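Local structure of glucosamine kinase (6HWJ) at residues D13-L16 and G21-R24; A15-S20 and G31-D36; V60-V63 and G69-R72. The protein phosphorylates D-glucosamine at the expense of ATP to give D-glucosamine 6-phosphate, using two magnesium ions, and acts less readily on glucose. All blocks are in the same frame, centred on the assembly; numbering follows the deposited sequence.

All three contacts lie in the N-terminal part of the chain, with centres 27 to 29 Å from the centre of the molecule. Contacts 1 and 2 are nearest neighbours, 8 Å between centres; their segments overlap at Ala15 and Leu16, Ala15 serving contact 1 and Leu16 contact 2. Contact 3 comes later in sequence, 9 Å from contact 2 and 12 Å from contact 1, in hairpin 57-65/69-72. Leu16 joins contacts 2 and 3: Leu16 CD1 lies 3.4 Å from Arg72 N, and the same side chain packs on Leu33. Contacts 1 and 2 lie away from the known ligand sites, whereas the Arg72 side chain of contact 3 is about 10 Å from that of Lys133, which probably binds ATP.

Contact 1 of 3, residues D13-L16 and G21-R24; sequences DPAL and GERR. With MG (magnesium ion), chain D.
Glu22 and Asp13 meet mainly through a hydrated magnesium ion. Glu22 OE2 binds the metal directly at 2.1 Å, and four waters occupy further octahedral positions, water 1 opposite water 3 and water 2 opposite water 4. Asp13 is a second-shell ligand: OD2 accepts from water 1 and OD1 from water 2, while the metal itself lies 3.9 Å from Asp13 OD2. Both water bonds refine unusually short, so their exact lengths are doubtful, but waters 1 and 2 link the ion to Asp13, while the closest oxygens of the two acids, Asp13 OD2 and Glu22 OE2, are 3.6 Å apart. The nearby cation probably offsets their repulsion. The carboxylate planes stand 87° apart. Water 3 also donates to Arg23 O, at 3.2 Å.

Beneath the polar shell, Ala15 CB presses against the root of the glutamate, 3.5 Å from Glu22 CB. From there the glutamate reaches the ion with CG anti to the backbone N (chi1 -174°) and its chain extended. Asp13 is steadied by an Asx turn: OD1 accepts from Ala15 N at 2.8 Å through the anti lone pair, nearly straight at 166°. Leu16 N adds a backbone bond to Asp13 O.

This surface site is separate from the magnesium site of Gln305 and Asp317. Its two segments belong to the loop joining helix 5-11 to strand 34-42, where Pro14 packs on Val29 and Arg23 NE bonds to Val27 O.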
loop_
_atom_site.group_PDB
_atom_site.type_symbol
_atom_site.label_atom_id
_atom_site.label_comp_id
_atom_site.label_asym_id
_atom_site.label_seq_id
_atom_site.Cartn_x
_atom_site.Cartn_y
_atom_site.Cartn_z
ATOM N N ASP A 13 -22.331 20.418 14.484
ATOM C CA ASP A 13 -21.036 21.065 14.614
ATOM C C ASP A 13 -20.101 20.541 13.531
ATOM O O ASP A 13 -20.070 19.327 13.269
ATOM C CB ASP A 13 -20.460 20.810 16.011
ATOM C CG ASP A 13 -19.193 21.574 16.272
ATOM O OD1 ASP A 13 -18.190 21.326 15.600
ATOM O OD2 ASP A 13 -19.192 22.427 17.177
ATOM N N PRO A 14 -19.350 21.420 12.859
ATOM C CA PRO A 14 -18.479 20.948 11.765
ATOM C C PRO A 14 -17.456 19.912 12.196
ATOM O O PRO A 14 -16.950 19.167 11.333
ATOM C CB PRO A 14 -17.793 22.232 11.279
ATOM C CG PRO A 14 -18.733 23.323 11.642
ATOM C CD PRO A 14 -19.390 22.896 12.935
ATOM N N ALA A 15 -17.131 19.829 13.491
ATOM C CA ALA A 15 -16.216 18.790 13.968
ATOM C C ALA A 15 -16.769 17.384 13.779
ATOM O O ALA A 15 -16.039 16.409 14.000
ATOM C CB ALA A 15 -15.907 19.018 15.460
ATOM N N LEU A 16 -18.041 17.260 13.378
ATOM C CA LEU A 16 -18.625 15.962 13.086
ATOM C C LEU A 16 -17.728 15.124 12.182
ATOM O O LEU A 16 -17.625 13.908 12.360
ATOM C CB LEU A 16 -19.989 16.168 12.430
ATOM C CG LEU A 16 -20.808 14.933 12.049
ATOM C CD1 LEU A 16 -21.326 14.228 13.296
ATOM C CD2 LEU A 16 -21.955 15.347 11.147
ATOM N N GLY A 21 -12.416 14.100 16.854
ATOM C CA GLY A 21 -13.304 15.071 17.455
ATOM C C GLY A 21 -12.872 16.505 17.226
ATOM O O GLY A 21 -11.892 16.806 16.540
ATOM N N GLU A 22 -13.634 17.411 17.835
ATOM C CA GLU A 22 -13.403 18.838 17.658
ATOM C C GLU A 22 -11.972 19.209 18.034
ATOM O O GLU A 22 -11.433 18.747 19.042
ATOM C CB GLU A 22 -14.390 19.645 18.509
ATOM C CG GLU A 22 -14.316 21.143 18.286
ATOM C CD GLU A 22 -15.274 21.918 19.173
ATOM O OE1 GLU A 22 -15.405 21.554 20.364
ATOM O OE2 GLU A 22 -15.899 22.881 18.679
ATOM N N ARG A 23 -11.360 20.054 17.216
ATOM C CA ARG A 23 -10.026 20.559 17.490
ATOM C C ARG A 23 -10.122 21.993 17.993
ATOM O O ARG A 23 -11.214 22.529 18.214
ATOM C CB ARG A 23 -9.153 20.448 16.240
ATOM C CG ARG A 23 -9.728 21.095 15.000
ATOM C CD ARG A 23 -9.082 20.518 13.751
ATOM N NE ARG A 23 -9.496 21.230 12.547
ATOM C CZ ARG A 23 -9.280 20.801 11.309
ATOM N NH1 ARG A 23 -9.698 21.525 10.279
ATOM N NH2 ARG A 23 -8.655 19.648 11.098
ATOM N N ARG A 24 -8.963 22.619 18.194
ATOM C CA ARG A 24 -8.934 24.000 18.653
ATOM C C ARG A 24 -9.822 24.867 17.767
ATOM O O ARG A 24 -9.800 24.759 16.535
ATOM C CB ARG A 24 -7.499 24.535 18.649
ATOM C CG ARG A 24 -6.572 23.860 19.654
ATOM C CD ARG A 24 -7.026 24.080 21.092
ATOM N NE ARG A 24 -7.270 25.487 21.394
ATOM C CZ ARG A 24 -6.317 26.379 21.673
ATOM N NH1 ARG A 24 -5.039 26.018 21.688
ATOM N NH2 ARG A 24 -6.646 27.638 21.937
HETATM MG MG MG D . -15.765 24.204 17.052
HETATM O O HOH W 1 -17.920 24.570 17.025
HETATM O O HOH W 2 -16.195 22.686 15.482
HETATM O O HOH W 3 -13.745 23.794 16.783
HETATM O O HOH W 4 -15.232 25.706 18.466
#

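Contact 2 of 3, residues A15-S20 and G31-D36; sequences ALVLPS and GPLRLD
Leu16 and Leu33 mark the closest backbone approach, their CA atoms 8.7 Å apart, so side chains alone bridge the gap between a short 3-10 turn and the residue leading into strand 34-42. The contact belongs to the hydrophobic layer over the N-terminal antiparallel sheet. On one side, Leu18 N bonds to Ala15 O at 3.0 Å, giving the turn from which Leu16 and Val17 both project toward Leu33, just ahead of the strand.

Leu33 is the common partner. Its CG stands anti to the carbonyl carbon (chi1 -55°), which carries the branched end across to the turn. CD1 does most of the touching: it lies 3.8 Å from Leu16 CB and 3.9 Å from Leu16 CD2. Val17 meets the same leucine fork from its CG1 branch, 4.0 Å from Leu33 CD1 and 4.1 Å from Leu33 CD2. All three residues are buried, and Val50 of strand 45-51 adds to the packing against both Val17 and Leu33. Val9 of helix 5-11 packs on Leu33 as well, so helix, turn and sheet meet at one side chain.

The strand continues with a polar pair. Asp36 OD2 forms a salt bridge with Arg51 on strand 45-51, whereas its other oxygen serves a residue on the same strand: Arg34 NE donates to Asp36 OD1 at 3.2 Å, bent to 138° and tilted 26° from the guanidinium plane.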
loop_
_atom_site.group_PDB
_atom_site.type_symbol
_atom_site.label_atom_id
_atom_site.label_comp_id
_atom_site.label_asym_id
_atom_site.label_seq_id
_atom_site.Cartn_x
_atom_site.Cartn_y
_atom_site.Cartn_z
ATOM N N ALA A 15 -17.131 19.829 13.491
ATOM C CA ALA A 15 -16.216 18.790 13.968
ATOM C C ALA A 15 -16.769 17.384 13.779
ATOM O O ALA A 15 -16.039 16.409 14.000
ATOM C CB ALA A 15 -15.907 19.018 15.460
ATOM N N LEU A 16 -18.041 17.260 13.378
ATOM C CA LEU A 16 -18.625 15.962 13.086
ATOM C C LEU A 16 -17.728 15.124 12.182
ATOM O O LEU A 16 -17.625 13.908 12.360
ATOM C CB LEU A 16 -19.989 16.168 12.430
ATOM C CG LEU A 16 -20.808 14.933 12.049
ATOM C CD1 LEU A 16 -21.326 14.228 13.296
ATOM C CD2 LEU A 16 -21.955 15.347 11.147
ATOM N N VAL A 17 -17.065 15.753 11.201
ATOM C CA VAL A 17 -16.328 14.974 10.208
ATOM C C VAL A 17 -14.993 14.445 10.721
ATOM O O VAL A 17 -14.330 13.677 10.005
ATOM C CB VAL A 17 -16.055 15.789 8.920
ATOM C CG1 VAL A 17 -17.350 16.359 8.330
ATOM C CG2 VAL A 17 -15.070 16.903 9.200
ATOM N N LEU A 18 -14.575 14.804 11.967
ATOM C CA LEU A 18 -13.223 14.459 12.431
ATOM C C LEU A 18 -13.225 13.202 13.298
ATOM O O LEU A 18 -13.977 13.137 14.295
ATOM C CB LEU A 18 -12.633 15.622 13.228
ATOM C CG LEU A 18 -12.364 16.901 12.437
ATOM C CD1 LEU A 18 -11.880 18.016 13.362
ATOM C CD2 LEU A 18 -11.353 16.665 11.337
ATOM N N PRO A 19 -12.385 12.205 12.997
ATOM C CA PRO A 19 -12.322 11.027 13.877
ATOM C C PRO A 19 -11.930 11.358 15.308
ATOM O O PRO A 19 -12.522 10.812 16.254
ATOM C CB PRO A 19 -11.263 10.139 13.201
ATOM C CG PRO A 19 -11.222 10.593 11.800
ATOM C CD PRO A 19 -11.496 12.062 11.833
ATOM N N SER A 20 -10.947 12.231 15.496
ATOM C CA SER A 20 -10.474 12.592 16.825
ATOM C C SER A 20 -11.291 13.717 17.462
ATOM O O SER A 20 -10.892 14.242 18.506
ATOM C CB SER A 20 -8.997 12.995 16.770
ATOM O OG SER A 20 -8.797 14.118 15.924
ATOM N N GLY A 31 -17.816 25.560 8.707
ATOM C CA GLY A 31 -19.184 25.170 8.470
ATOM C C GLY A 31 -19.905 26.191 7.622
ATOM O O GLY A 31 -19.348 27.235 7.255
ATOM N N PRO A 32 -21.174 25.919 7.304
ATOM C CA PRO A 32 -21.883 24.711 7.749
ATOM C C PRO A 32 -21.535 23.509 6.892
ATOM O O PRO A 32 -21.041 23.686 5.777
ATOM C CB PRO A 32 -23.353 25.095 7.588
ATOM C CG PRO A 32 -23.348 26.016 6.397
ATOM C CD PRO A 32 -22.024 26.770 6.446
ATOM N N LEU A 33 -21.772 22.306 7.421
ATOM C CA LEU A 33 -21.589 21.085 6.670
ATOM C C LEU A 33 -22.756 20.865 5.707
ATOM O O LEU A 33 -23.859 21.361 5.909
ATOM C CB LEU A 33 -21.493 19.884 7.611
ATOM C CG LEU A 33 -20.445 19.894 8.725
ATOM C CD1 LEU A 33 -20.515 18.565 9.504
ATOM C CD2 LEU A 33 -19.044 20.092 8.155
ATOM N N ARG A 34 -22.493 20.098 4.657
ATOM C CA ARG A 34 -23.524 19.707 3.705
ATOM C C ARG A 34 -23.405 18.217 3.423
ATOM O O ARG A 34 -22.314 17.717 3.129
ATOM C CB ARG A 34 -23.409 20.498 2.395
ATOM C CG ARG A 34 -24.603 20.315 1.464
ATOM C CD ARG A 34 -24.416 21.067 0.152
ATOM N NE ARG A 34 -23.364 20.472 -0.667
ATOM C CZ ARG A 34 -22.929 20.981 -1.815
ATOM N NH1 ARG A 34 -21.968 20.363 -2.491
ATOM N NH2 ARG A 34 -23.451 22.105 -2.288
ATOM N N LEU A 35 -24.523 17.515 3.492
ATOM C CA LEU A 35 -24.559 16.089 3.224
ATOM C C LEU A 35 -24.728 15.870 1.722
ATOM O O LEU A 35 -25.742 16.267 1.141
ATOM C CB LEU A 35 -25.688 15.433 4.008
ATOM C CG LEU A 35 -25.817 13.916 3.939
ATOM C CD1 LEU A 35 -24.530 13.242 4.431
ATOM C CD2 LEU A 35 -27.013 13.461 4.778
ATOM N N ASP A 36 -23.729 15.250 1.097
ATOM C CA ASP A 36 -23.771 14.980 -0.338
ATOM C C ASP A 36 -24.395 13.629 -0.659
ATOM O O ASP A 36 -25.001 13.464 -1.729
ATOM C CB ASP A 36 -22.361 15.031 -0.930
ATOM C CG ASP A 36 -21.873 16.452 -1.168
ATOM O OD1 ASP A 36 -22.688 17.398 -1.092
ATOM O OD2 ASP A 36 -20.668 16.620 -1.432
#

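Contact 3 of 3, residues V60-V63 and G69-R72; sequences VPLV and GVRR
Val63 and Arg71 form the hydrogen-bonded pair of a beta hairpin, made by strands 57-65 and 69-72 at one side of the N-terminal antiparallel sheet. The short segments run at 142° to each other with a closest axis approach of 4.9 Å, evidence of a marked twist.

Two backbone bonds close the pair: Val63 N donates to Arg71 O at 3.0 Å with an angle of 161°, and Arg71 N returns a bond to Val63 O, also at 3.0 Å. The next pair, Leu62 with Arg72, is non-hydrogen-bonded, and its side chains diverge. Beside it, Arg72 CA makes a CA-H...O contact with Pro61 O at 3.4 Å.

Apolar packing separates by face. Leu62 CD2 meets Val70 CG2 at 3.9 Å on the side covered by helix 5-11, where Trp5 touches both residues. On the other face Val63 and Arg71 lie side by side, pointing the same way; Val63 CG1, placed between the backbone N and carbonyl carbon (chi1 67°), comes 3.7 Å from Arg71 CG.

Salt bridges and packing on guanidinium faces make up the third kind. Salt bridges hold the Arg71 guanidinium to Asp65 and Asp77, while Val63 CG1 sits over the centre of one face. The extended Arg72 side chain crosses Pro61 at a slant on its way to a salt bridge with Glu122, its side chain about 10 Å from that of Lys133, a residue inferred to bind ATP. Pro61 lies over one face of its guanidinium, off toward the rim, with Pro61 CD 3.7 Å from Arg72 NH2.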
loop_
_atom_site.group_PDB
_atom_site.type_symbol
_atom_site.label_atom_id
_atom_site.label_comp_id
_atom_site.label_asym_id
_atom_site.label_seq_id
_atom_site.Cartn_x
_atom_site.Cartn_y
_atom_site.Cartn_z
ATOM N N VAL A 60 -18.025 9.876 6.695
ATOM C CA VAL A 60 -18.361 9.997 8.108
ATOM C C VAL A 60 -19.300 8.873 8.512
ATOM O O VAL A 60 -20.440 8.832 8.023
ATOM C CB VAL A 60 -19.003 11.362 8.417
ATOM C CG1 VAL A 60 -19.125 11.512 9.927
ATOM C CG2 VAL A 60 -18.178 12.505 7.818
ATOM N N PRO A 61 -18.882 7.955 9.395
ATOM C CA PRO A 61 -19.852 7.039 9.993
ATOM C C PRO A 61 -20.701 7.802 10.985
ATOM O O PRO A 61 -20.179 8.484 11.870
ATOM C CB PRO A 61 -18.974 5.974 10.677
ATOM C CG PRO A 61 -17.740 6.732 11.066
ATOM C CD PRO A 61 -17.534 7.788 9.978
ATOM N N LEU A 62 -22.015 7.704 10.828
ATOM C CA LEU A 62 -22.936 8.531 11.577
ATOM C C LEU A 62 -23.867 7.685 12.433
ATOM O O LEU A 62 -24.269 6.573 12.059
ATOM C CB LEU A 62 -23.781 9.407 10.638
ATOM C CG LEU A 62 -22.992 10.467 9.878
ATOM C CD1 LEU A 62 -23.808 10.905 8.665
ATOM C CD2 LEU A 62 -22.662 11.661 10.763
ATOM N N VAL A 63 -24.232 8.249 13.573
ATOM C CA VAL A 63 -25.218 7.633 14.462
ATOM C C VAL A 63 -26.107 8.731 15.020
ATOM O O VAL A 63 -25.624 9.775 15.483
ATOM C CB VAL A 63 -24.542 6.830 15.588
ATOM C CG1 VAL A 63 -23.806 7.764 16.529
ATOM C CG2 VAL A 63 -25.578 5.989 16.339
ATOM N N GLY A 69 -28.404 14.911 18.679
ATOM C CA GLY A 69 -29.037 14.825 17.379
ATOM C C GLY A 69 -28.339 13.810 16.491
ATOM O O GLY A 69 -28.872 12.729 16.201
ATOM N N VAL A 70 -27.133 14.146 16.049
ATOM C CA VAL A 70 -26.292 13.221 15.306
ATOM C C VAL A 70 -24.867 13.412 15.794
ATOM O O VAL A 70 -24.470 14.499 16.207
ATOM C CB VAL A 70 -26.399 13.424 13.787
ATOM C CG1 VAL A 70 -25.759 14.764 13.386
ATOM C CG2 VAL A 70 -25.743 12.282 13.046
ATOM N N ARG A 71 -24.089 12.347 15.759
ATOM C CA ARG A 71 -22.667 12.456 16.030
ATOM C C ARG A 71 -21.927 11.406 15.221
ATOM O O ARG A 71 -22.523 10.507 14.632
ATOM C CB ARG A 71 -22.385 12.322 17.528
ATOM C CG ARG A 71 -22.746 10.974 18.098
ATOM C CD ARG A 71 -22.535 10.928 19.635
ATOM N NE ARG A 71 -23.068 9.690 20.186
ATOM C CZ ARG A 71 -22.486 8.500 20.051
ATOM N NH1 ARG A 71 -21.337 8.391 19.387
ATOM N NH2 ARG A 71 -23.042 7.421 20.578
ATOM N N ARG A 72 -20.614 11.548 15.177
ATOM C CA ARG A 72 -19.772 10.590 14.483
ATOM C C ARG A 72 -19.669 9.314 15.306
ATOM O O ARG A 72 -19.396 9.354 16.511
ATOM C CB ARG A 72 -18.380 11.178 14.233
ATOM C CG ARG A 72 -17.531 10.295 13.347
ATOM C CD ARG A 72 -16.092 10.818 13.196
ATOM N NE ARG A 72 -15.375 10.064 12.167
ATOM C CZ ARG A 72 -14.798 8.889 12.377
ATOM N NH1 ARG A 72 -14.829 8.329 13.587
ATOM N NH2 ARG A 72 -14.174 8.263 11.378
#